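Local structure of aminotransferase class-III (Sphaerobacter thermophilus DSM 20745, 6K8H) at residues S17-L22 and A42-Y47; E62-F67 and A405-G410. The protein belongs to the class-III aminotransferases, a family of the fold-type I group of pyridoxal-phosphate-dependent proteins, and forms a two-chain assembly. All blocks are in the same frame, centred on the assembly; numbering follows the deposited sequence.

Contact 1 (S17-L22 and A42-Y47)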
ATOM      1  N   SER B  17      -8.031  11.201 -31.002  1.00 18.42           N
ATOM      2  CA  SER B  17      -7.503  12.045 -29.940  1.00 20.61           C
ATOM      3  C   SER B  17      -6.251  11.398 -29.327  1.00 16.35           C
ATOM      4  O   SER B  17      -5.939  10.221 -29.554  1.00 12.94           O
ATOM      5  CB  SER B  17      -8.554  12.275 -28.860  1.00 16.16           C
ATOM      6  OG  SER B  17      -8.729  11.086 -28.113  1.00 16.87           O
ATOM      7  N   ALA B  18      -5.504  12.196 -28.562  1.00 15.03           N
ATOM      8  CA  ALA B  18      -4.388  11.635 -27.804  1.00 16.73           C
ATOM      9  C   ALA B  18      -4.866  10.563 -26.829  1.00 14.44           C
ATOM     10  O   ALA B  18      -4.241   9.498 -26.704  1.00 11.66           O
ATOM     11  CB  ALA B  18      -3.646  12.744 -27.066  1.00 15.34           C
ATOM     12  N   ALA B  19      -5.977  10.829 -26.132  1.00 11.43           N
ATOM     13  CA  ALA B  19      -6.520   9.852 -25.191  1.00 11.69           C
ATOM     14  C   ALA B  19      -6.919   8.559 -25.889  1.00 13.87           C
ATOM     15  O   ALA B  19      -6.763   7.476 -25.325  1.00 13.87           O
ATOM     16  CB  ALA B  19      -7.715  10.441 -24.439  1.00 10.56           C
ATOM     17  N   ALA B  20      -7.477   8.643 -27.099  1.00 14.80           N
ATOM     18  CA  ALA B  20      -7.862   7.417 -27.798  1.00 17.44           C
ATOM     19  C   ALA B  20      -6.637   6.571 -28.152  1.00 13.48           C
ATOM     20  O   ALA B  20      -6.654   5.345 -27.991  1.00 17.88           O
ATOM     21  CB  ALA B  20      -8.674   7.758 -29.053  1.00 18.05           C
ATOM     22  N   ASP B  21      -5.564   7.211 -28.636  1.00 15.67           N
ATOM     23  CA  ASP B  21      -4.333   6.488 -28.958  1.00 15.87           C
ATOM     24  C   ASP B  21      -3.730   5.860 -27.710  1.00 16.04           C
ATOM     25  O   ASP B  21      -3.283   4.701 -27.723  1.00 14.14           O
ATOM     26  CB  ASP B  21      -3.310   7.438 -29.584  1.00 16.42           C
ATOM     27  CG  ASP B  21      -3.686   7.895 -30.992  1.00 25.22           C
ATOM     28  OD1 ASP B  21      -4.648   7.364 -31.588  1.00 23.00           O
ATOM     29  OD2 ASP B  21      -2.991   8.803 -31.501  1.00 27.52           O
ATOM     30  N   LEU B  22      -3.684   6.635 -26.625  1.00 13.63           N
ATOM     31  CA  LEU B  22      -3.169   6.120 -25.367  1.00 12.73           C
ATOM     32  C   LEU B  22      -3.990   4.938 -24.889  1.00 12.49           C
ATOM     33  O   LEU B  22      -3.430   3.950 -24.421  1.00 13.39           O
ATOM     34  CB  LEU B  22      -3.144   7.227 -24.311  1.00 10.66           C
ATOM     35  CG  LEU B  22      -2.064   8.283 -24.533  1.00 11.08           C
ATOM     36  CD1 LEU B  22      -2.348   9.521 -23.698  1.00 13.23           C
ATOM     37  CD2 LEU B  22      -0.708   7.699 -24.220  1.00 16.70           C
ATOM     38  N   ALA B  42     -16.251   5.396 -19.587  1.00 16.42           N
ATOM     39  CA  ALA B  42     -16.495   4.788 -20.888  1.00 16.31           C
ATOM     40  C   ALA B  42     -16.727   5.852 -21.961  1.00 19.04           C
ATOM     41  O   ALA B  42     -17.275   6.924 -21.678  1.00 17.22           O
ATOM     42  CB  ALA B  42     -17.710   3.868 -20.824  1.00 21.27           C
ATOM     43  N   PRO B  43     -16.334   5.581 -23.217  1.00 19.73           N
ATOM     44  CA  PRO B  43     -15.620   4.387 -23.698  1.00 16.76           C
ATOM     45  C   PRO B  43     -14.163   4.310 -23.224  1.00 16.52           C
ATOM     46  O   PRO B  43     -13.602   3.224 -23.116  1.00 16.47           O
ATOM     47  CB  PRO B  43     -15.666   4.524 -25.230  1.00 14.18           C
ATOM     48  CG  PRO B  43     -16.507   5.688 -25.530  1.00 19.35           C
ATOM     49  CD  PRO B  43     -16.643   6.523 -24.305  1.00 15.40           C
ATOM     50  N   TYR B  44     -13.545   5.462 -22.981  1.00 16.07           N
ATOM     51  CA  TYR B  44     -12.189   5.525 -22.455  1.00 15.38           C
ATOM     52  C   TYR B  44     -12.039   6.835 -21.720  1.00 14.71           C
ATOM     53  O   TYR B  44     -12.735   7.809 -22.045  1.00 11.72           O
ATOM     54  CB  TYR B  44     -11.130   5.409 -23.558  1.00 12.27           C
ATOM     55  CG  TYR B  44     -11.286   6.395 -24.679  1.00 15.19           C
ATOM     56  CD1 TYR B  44     -10.750   7.681 -24.590  1.00 10.11           C
ATOM     57  CD2 TYR B  44     -11.952   6.041 -25.845  1.00 16.48           C
ATOM     58  CE1 TYR B  44     -10.888   8.581 -25.642  1.00 13.90           C
ATOM     59  CE2 TYR B  44     -12.099   6.938 -26.891  1.00 14.39           C
ATOM     60  CZ  TYR B  44     -11.563   8.198 -26.790  1.00 13.52           C
ATOM     61  OH  TYR B  44     -11.696   9.078 -27.839  1.00 15.42           O
ATOM     62  N   PRO B  45     -11.168   6.910 -20.719  1.00 11.92           N
ATOM     63  CA  PRO B  45     -11.051   8.134 -19.934  1.00 13.63           C
ATOM     64  C   PRO B  45     -10.130   9.131 -20.615  1.00 10.99           C
ATOM     65  O   PRO B  45      -9.358   8.766 -21.514  1.00  9.63           O
ATOM     66  CB  PRO B  45     -10.462   7.640 -18.605  1.00 12.40           C
ATOM     67  CG  PRO B  45      -9.623   6.460 -19.005  1.00 13.92           C
ATOM     68  CD  PRO B  45     -10.312   5.825 -20.188  1.00 14.02           C
ATOM     69  N   PRO B  46     -10.168  10.398 -20.214  1.00  9.45           N
ATOM     70  CA  PRO B  46      -9.126  11.327 -20.653  1.00  9.55           C
ATOM     71  C   PRO B  46      -7.829  11.018 -19.913  1.00 11.11           C
ATOM     72  O   PRO B  46      -7.837  10.450 -18.820  1.00 12.59           O
ATOM     73  CB  PRO B  46      -9.702  12.687 -20.259  1.00 11.30           C
ATOM     74  CG  PRO B  46     -10.433  12.367 -18.958  1.00 10.68           C
ATOM     75  CD  PRO B  46     -11.032  10.993 -19.180  1.00  8.40           C
ATOM     76  N   TYR B  47      -6.703  11.420 -20.503  1.00  9.05           N
ATOM     77  CA  TYR B  47      -5.387  11.182 -19.911  1.00 11.26           C
ATOM     78  C   TYR B  47      -4.790  12.501 -19.450  1.00 11.43           C
ATOM     79  O   TYR B  47      -4.810  13.486 -20.190  1.00 13.25           O
ATOM     80  CB  TYR B  47      -4.448  10.484 -20.907  1.00 10.93           C
ATOM     81  CG  TYR B  47      -4.691   8.991 -20.949  1.00  9.66           C
ATOM     82  CD1 TYR B  47      -5.846   8.476 -21.530  1.00  8.70           C
ATOM     83  CD2 TYR B  47      -3.802   8.103 -20.353  1.00 12.20           C
ATOM     84  CE1 TYR B  47      -6.105   7.107 -21.540  1.00 11.11           C
ATOM     85  CE2 TYR B  47      -4.043   6.744 -20.367  1.00 10.96           C
ATOM     86  CZ  TYR B  47      -5.192   6.251 -20.957  1.00 14.01           C
ATOM     87  OH  TYR B  47      -5.426   4.890 -20.950  1.00 16.54           O
TER
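Two tyrosines of the loop 42-47 receive the start of helix 18-29 in a buried, mainly apolar contact, just ahead of the small four-stranded sheet, whose first strand in the chain is 48-52. Ala19 sits between them: its CB lies 3.9 Å from Tyr44 CE1 and reaches Tyr47 CD1 on the other ring. Ala20 CA stands over one face of Tyr44, toward the rim, in a CH-pi contact 4.1 Å from the ring centroid, while Ala20 CB touches Tyr44 CZ at 3.7 Å. The Tyr47 ring takes Leu22 CB almost exactly above its centre, 3.8 Å from the centroid and only 1° off the ring normal. Beyond CB, Leu22 crosses the ring at a slant, and its CD1 comes to 3.6 Å from Tyr47 CB. Tyr44 is turned against the helix by a chi1 of 54°, which sets CG between the backbone N and the carbonyl carbon. Its OH and Ser17 OG both hydrogen-bond Tyr12 O, so one carbonyl ties both segments to the N-terminal arm. Pro45 O, buried here against Ala19 CB, has no polar partner in the model. Pro100 of the second subunit packs on Pro45 and Tyr47. At the helix start, Ser17 OG accepts from Ala20 N at 2.9 Å, the classical serine N-cap.

Contact 2 (E62-F67 and A405-G410)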
ATOM      1  N   GLU B  62      -6.570  20.100 -23.309  1.00 10.57           N
ATOM      2  CA  GLU B  62      -7.737  20.744 -22.713  1.00 11.81           C
ATOM      3  C   GLU B  62      -7.479  20.986 -21.227  1.00 12.02           C
ATOM      4  O   GLU B  62      -7.092  20.068 -20.502  1.00 14.20           O
ATOM      5  CB  GLU B  62      -8.978  19.874 -22.927  1.00  9.81           C
ATOM      6  CG  GLU B  62     -10.313  20.480 -22.445  1.00 14.53           C
ATOM      7  CD  GLU B  62     -11.502  19.959 -23.255  1.00 17.35           C
ATOM      8  OE1 GLU B  62     -11.259  19.339 -24.311  1.00 15.85           O
ATOM      9  OE2 GLU B  62     -12.671  20.166 -22.845  1.00 18.18           O
ATOM     10  N   GLU B  63      -7.673  22.220 -20.777  1.00  8.38           N
ATOM     11  CA  GLU B  63      -7.406  22.583 -19.392  1.00 13.16           C
ATOM     12  C   GLU B  63      -8.699  22.693 -18.603  1.00 10.38           C
ATOM     13  O   GLU B  63      -9.693  23.242 -19.086  1.00 12.08           O
ATOM     14  CB  GLU B  63      -6.638  23.902 -19.316  1.00 13.03           C
ATOM     15  CG  GLU B  63      -5.543  24.012 -20.343  1.00 17.96           C
ATOM     16  CD  GLU B  63      -4.568  25.133 -20.044  1.00 29.55           C
ATOM     17  OE1 GLU B  63      -4.949  26.081 -19.315  1.00 31.22           O
ATOM     18  OE2 GLU B  63      -3.418  25.057 -20.532  1.00 31.67           O
ATOM     19  N   ARG B  64      -8.685  22.182 -17.376  1.00  8.89           N
ATOM     20  CA  ARG B  64      -9.856  22.273 -16.518  1.00  9.07           C
ATOM     21  C   ARG B  64      -9.415  22.658 -15.112  1.00 11.13           C
ATOM     22  O   ARG B  64      -8.315  22.313 -14.677  1.00 10.83           O
ATOM     23  CB  ARG B  64     -10.639  20.948 -16.484  1.00 11.55           C
ATOM     24  CG  ARG B  64     -11.047  20.388 -17.856  1.00 10.33           C
ATOM     25  CD  ARG B  64     -11.627  18.963 -17.741  1.00  9.09           C
ATOM     26  NE  ARG B  64     -12.147  18.475 -19.027  1.00 10.38           N
ATOM     27  CZ  ARG B  64     -11.440  17.791 -19.930  1.00 12.36           C
ATOM     28  NH1 ARG B  64     -10.164  17.493 -19.703  1.00  8.63           N
ATOM     29  NH2 ARG B  64     -12.014  17.385 -21.065  1.00 11.32           N
ATOM     30  N   LEU B  65     -10.279  23.370 -14.396  1.00  9.41           N
ATOM     31  CA  LEU B  65     -10.045  23.577 -12.971  1.00  9.38           C
ATOM     32  C   LEU B  65     -10.277  22.263 -12.233  1.00  9.03           C
ATOM     33  O   LEU B  65     -11.320  21.621 -12.409  1.00 11.53           O
ATOM     34  CB  LEU B  65     -10.971  24.663 -12.427  1.00 12.34           C
ATOM     35  CG  LEU B  65     -10.634  26.103 -12.826  1.00 14.92           C
ATOM     36  CD1 LEU B  65     -11.731  27.033 -12.352  1.00 14.56           C
ATOM     37  CD2 LEU B  65      -9.284  26.513 -12.239  1.00 12.12           C
ATOM     38  N   ASP B  66      -9.306  21.853 -11.416  1.00  9.49           N
ATOM     39  CA  ASP B  66      -9.310  20.520 -10.807  1.00  6.23           C
ATOM     40  C   ASP B  66      -9.993  20.594  -9.444  1.00  9.26           C
ATOM     41  O   ASP B  66      -9.428  21.142  -8.490  1.00  8.09           O
ATOM     42  CB  ASP B  66      -7.887  19.981 -10.671  1.00  6.91           C
ATOM     43  CG  ASP B  66      -7.844  18.498 -10.312  1.00  8.07           C
ATOM     44  OD1 ASP B  66      -8.844  17.970  -9.786  1.00  8.85           O
ATOM     45  OD2 ASP B  66      -6.799  17.845 -10.557  1.00  9.75           O
ATOM     46  N   PHE B  67     -11.221  20.073  -9.366  1.00  7.83           N
ATOM     47  CA  PHE B  67     -11.940  19.918  -8.107  1.00  8.60           C
ATOM     48  C   PHE B  67     -11.974  18.466  -7.635  1.00  7.84           C
ATOM     49  O   PHE B  67     -12.818  18.106  -6.807  1.00  9.62           O
ATOM     50  CB  PHE B  67     -13.358  20.460  -8.225  1.00  9.01           C
ATOM     51  CG  PHE B  67     -13.419  21.951  -8.334  1.00  7.00           C
ATOM     52  CD1 PHE B  67     -13.184  22.578  -9.545  1.00  6.95           C
ATOM     53  CD2 PHE B  67     -13.709  22.726  -7.226  1.00  8.62           C
ATOM     54  CE1 PHE B  67     -13.250  23.972  -9.655  1.00  7.02           C
ATOM     55  CE2 PHE B  67     -13.771  24.109  -7.316  1.00  8.14           C
ATOM     56  CZ  PHE B  67     -13.537  24.732  -8.529  1.00  7.05           C
ATOM     57  N   ALA B 405     -21.218  17.964 -19.069  1.00  7.17           N
ATOM     58  CA  ALA B 405     -21.190  19.375 -19.456  1.00  8.48           C
ATOM     59  C   ALA B 405     -20.126  20.142 -18.681  1.00  8.23           C
ATOM     60  O   ALA B 405     -19.395  20.962 -19.259  1.00  9.40           O
ATOM     61  CB  ALA B 405     -22.564  20.014 -19.255  1.00  7.52           C
ATOM     62  N   LEU B 406     -20.021  19.892 -17.368  1.00  8.02           N
ATOM     63  CA  LEU B 406     -18.972  20.541 -16.586  1.00  8.23           C
ATOM     64  C   LEU B 406     -17.597  20.211 -17.156  1.00 11.64           C
ATOM     65  O   LEU B 406     -16.758  21.102 -17.327  1.00  8.20           O
ATOM     66  CB  LEU B 406     -19.063  20.128 -15.108  1.00  7.99           C
ATOM     67  CG  LEU B 406     -20.174  20.787 -14.278  1.00  6.94           C
ATOM     68  CD1 LEU B 406     -20.319  20.126 -12.898  1.00  9.22           C
ATOM     69  CD2 LEU B 406     -19.922  22.292 -14.143  1.00  8.69           C
ATOM     70  N   MET B 407     -17.355  18.927 -17.459  1.00  8.76           N
ATOM     71  CA  MET B 407     -16.091  18.517 -18.063  1.00 10.55           C
ATOM     72  C   MET B 407     -15.804  19.299 -19.333  1.00 12.23           C
ATOM     73  O   MET B 407     -14.656  19.674 -19.595  1.00 13.89           O
ATOM     74  CB  MET B 407     -16.102  17.018 -18.374  1.00  9.09           C
ATOM     75  CG  MET B 407     -15.881  16.122 -17.159  1.00 12.38           C
ATOM     76  SD  MET B 407     -14.176  16.195 -16.565  1.00 15.40           S
ATOM     77  CE  MET B 407     -13.280  15.349 -17.876  1.00 13.17           C
ATOM     78  N   GLY B 408     -16.830  19.521 -20.154  1.00 11.22           N
ATOM     79  CA  GLY B 408     -16.617  20.290 -21.365  1.00 11.49           C
ATOM     80  C   GLY B 408     -16.530  21.786 -21.169  1.00 13.88           C
ATOM     81  O   GLY B 408     -16.239  22.506 -22.127  1.00 12.73           O
ATOM     82  N   ARG B 409     -16.776  22.247 -19.942  1.00 13.68           N
ATOM     83  CA  ARG B 409     -16.782  23.694 -19.602  1.00 11.99           C
ATOM     84  C   ARG B 409     -15.612  24.068 -18.683  1.00 15.35           C
ATOM     85  O   ARG B 409     -15.770  25.002 -17.905  1.00 13.50           O
ATOM     86  CB  ARG B 409     -18.124  24.130 -19.014  1.00  9.79           C
ATOM     87  CG  ARG B 409     -19.245  24.203 -20.035  1.00 15.34           C
ATOM     88  CD  ARG B 409     -20.478  24.877 -19.480  1.00 14.82           C
ATOM     89  NE  ARG B 409     -21.543  24.828 -20.463  1.00 27.37           N
ATOM     90  CZ  ARG B 409     -21.751  25.742 -21.398  1.00 26.25           C
ATOM     91  NH1 ARG B 409     -20.970  26.809 -21.483  1.00 29.26           N
ATOM     92  NH2 ARG B 409     -22.753  25.580 -22.244  1.00 26.01           N
ATOM     93  N   GLY B 410     -14.529  23.295 -18.700  1.00 11.73           N
ATOM     94  CA  GLY B 410     -13.370  23.643 -17.910  1.00 11.81           C
ATOM     95  C   GLY B 410     -13.443  23.264 -16.449  1.00 11.33           C
ATOM     96  O   GLY B 410     -12.687  23.818 -15.648  1.00  9.99           O
TER
HETATM   97  O   HOH W   1     -12.692  21.821 -20.782  1.00 15.55           O
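With CG anti to the carbonyl carbon (chi1 -54°) and the chain extended from CG to NE, Arg64 reaches from its strand to the C-terminal end of helix 393-408, where Met407 bends back to meet it through chi2 and chi3 near -70°. The two side chains cross at about a right angle. Arg64 NE donates to Met407 O at 2.8 Å; the acceptor lies close to the guanidinium plane, and the N-H is tilted modestly from the plane of the carbonyl. Met407 CE covers one face of the guanidinium toward its rim, 3.5 Å from Arg64 NE, and Glu62 CG lies over the opposite face, so the flat group is held between a methyl and a methylene. Arg64 NH2 and Glu62 OE2 attract across 3.4 Å by charge alone, since the oxygen stands well out of the guanidinium plane. Glu62 OE2 also takes Asn10 N and a water donating at 2.6 Å; this water donates to Met407 O as well, and accepts weakly from Gly410 N. Met407 O, at a helix end where carbonyls lack helical partners, thus gains both an arginine N-H and a water. Gly410, two residues past the helix, has a positive phi of 81° and lies alongside the strand. Its O accepts from Leu65 N at 2.8 Å, the donor standing above the carbonyl plane, and also lies 3.3 Å from Arg64 CA. That backbone bond leads into the parallel pairing of strand 63-66 with strand 411-412, whose Phe412 bonds Leu65. On its other side strand 63-66 runs antiparallel to strand 55-58, whose Asp58 forms a salt bridge with Arg64 NH1, while helix 427-445 meets Leu65 through Glu429.

In the fold
From the N terminus, the chain enters helix 18-29 and returns through the loop 42-47, where contact 1 closes a short local loop. It then passes through strands 48-52 and 55-58 into strand 63-66, the first half of contact 2. Only after 337 further residues, including the whole seven-stranded sheet, does the end of helix 393-408 (segment 405-410) close that contact. The two are therefore in series, neither nested nor crossed. Their centres lie about 16 Å apart, and Pro46 CG packs 4.3 Å from Met407 CE. Together they join the N-terminal helix, the small four-stranded sheet and the C-terminal part of the fold.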